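Local coordinates for putative cell invasion protein with MAC/Perforin domain (Bacteroides thetaiotaomicron VPI-5482, PDB 3KK7) that is of unproven function but belongs to the membrane-attack complex/perforin family and may take part in cell invasion, at residues P322-Q325 and S326-D329. Numbering follows the deposited sequence.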
# COMPACT_ATOMS: atom_id res chain seq x y z
N PRO A 322 -10.69 -25.75 -26.24
CA PRO A 322 -10.60 -26.67 -25.10
C PRO A 322 -10.55 -25.95 -23.76
O PRO A 322 -11.22 -26.38 -22.81
CB PRO A 322 -9.29 -27.42 -25.34
CG PRO A 322 -9.08 -27.33 -26.81
CD PRO A 322 -9.58 -25.95 -27.18
N TRP A 323 -9.78 -24.88 -23.69
CA TRP A 323 -9.71 -24.10 -22.46
C TRP A 323 -11.08 -23.49 -22.08
O TRP A 323 -11.50 -23.54 -20.92
CB TRP A 323 -8.65 -23.01 -22.55
CG TRP A 323 -8.69 -22.11 -21.42
CD1 TRP A 323 -8.13 -22.30 -20.18
CD2 TRP A 323 -9.36 -20.85 -21.36
NE1 TRP A 323 -8.40 -21.22 -19.37
CE2 TRP A 323 -9.15 -20.32 -20.08
CE3 TRP A 323 -10.09 -20.12 -22.29
CZ2 TRP A 323 -9.67 -19.09 -19.69
CZ3 TRP A 323 -10.59 -18.91 -21.91
CH2 TRP A 323 -10.38 -18.40 -20.62
N LEU A 324 -11.79 -22.95 -23.07
CA LEU A 324 -13.07 -22.34 -22.80
C LEU A 324 -14.00 -23.38 -22.21
O LEU A 324 -14.66 -23.13 -21.20
CB LEU A 324 -13.67 -21.74 -24.07
CG LEU A 324 -15.02 -21.03 -23.90
CD1 LEU A 324 -14.86 -19.79 -23.04
CD2 LEU A 324 -15.61 -20.69 -25.25
N GLN A 325 -14.04 -24.57 -22.80
CA GLN A 325 -14.96 -25.57 -22.31
C GLN A 325 -14.46 -26.28 -21.05
O GLN A 325 -15.21 -27.00 -20.42
CB GLN A 325 -15.37 -26.53 -23.42
CG GLN A 325 -14.29 -27.38 -24.01
CD GLN A 325 -14.72 -28.04 -25.32
OE1 GLN A 325 -15.41 -27.42 -26.15
NE2 GLN A 325 -14.31 -29.29 -25.53
N SER A 326 -13.21 -26.06 -20.67
CA SER A 326 -12.73 -26.54 -19.39
C SER A 326 -13.37 -25.73 -18.26
O SER A 326 -13.43 -26.19 -17.10
CB SER A 326 -11.23 -26.40 -19.30
OG SER A 326 -10.88 -25.05 -19.00
N LEU A 327 -13.85 -24.53 -18.59
CA LEU A 327 -14.44 -23.62 -17.59
C LEU A 327 -15.82 -24.06 -17.11
O LEU A 327 -16.38 -23.46 -16.19
CB LEU A 327 -14.49 -22.18 -18.13
CG LEU A 327 -13.15 -21.51 -18.44
CD1 LEU A 327 -13.35 -20.08 -19.02
CD2 LEU A 327 -12.26 -21.48 -17.19
N ASN A 328 -16.37 -25.10 -17.73
CA ASN A 328 -17.62 -25.69 -17.27
C ASN A 328 -17.47 -26.39 -15.94
O ASN A 328 -18.46 -26.67 -15.28
CB ASN A 328 -18.17 -26.68 -18.30
CG ASN A 328 -18.61 -26.00 -19.58
OD1 ASN A 328 -19.30 -24.96 -19.56
ND2 ASN A 328 -18.24 -26.59 -20.71
N ASP A 329 -16.23 -26.68 -15.54
CA ASP A 329 -15.94 -27.20 -14.20
C ASP A 329 -15.57 -26.04 -13.28
O ASP A 329 -14.41 -25.59 -13.27
CB ASP A 329 -14.79 -28.22 -14.27
CG ASP A 329 -14.47 -28.84 -12.92
OD1 ASP A 329 -15.18 -28.53 -11.94
OD2 ASP A 329 -13.50 -29.64 -12.86
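S326 folds its hydroxyl back onto the turn before it, with OG 2.5 Å from W323 O. The hydroxyl is the donor and comes in close to the carbonyl plane, tilted 15° from it. With chi1 at 79°, OG turns back over the preceding turn and meets W323 O. OG also accepts a hydrogen bond from the backbone N of A301, so the hydroxyl both donates and accepts. W323 O takes two weaker bonds as well, from the amides of S326 and L327. Replacing the serine by an alanine removes OG, and would probably leave W323 O with only weak amide donors and the A301 amide without this acceptor.

The S326 amide also bonds weakly to P322 O. L327 N has a better partner in L324 O, 3.1 Å away, although it sits above that carbonyl plane. This bond links residues three apart, as in a 3-10 turn. N328 N makes a weak bond to Q325 O. A type I beta turn runs from S326 to D329, closed by D329 N on S326 O at 3.2 Å.

L327 supplies the apolar contact. Its CD1 makes a CH-pi contact over one face of the W323 six-membered ring, 4.0 Å from the centroid and offset toward the rim. CD1 of L324 lies 4.3 Å from CD1 of L327. The indole NE1 of W323 donates to G299 O.

L327 O accepts from H333 NE2, tying the turn to the approach to strand 334-338. Within the MACPF region, W323 and L324 rest on L272 of strand 271-274, and L324 and L327 touch V166 of strand 157-173.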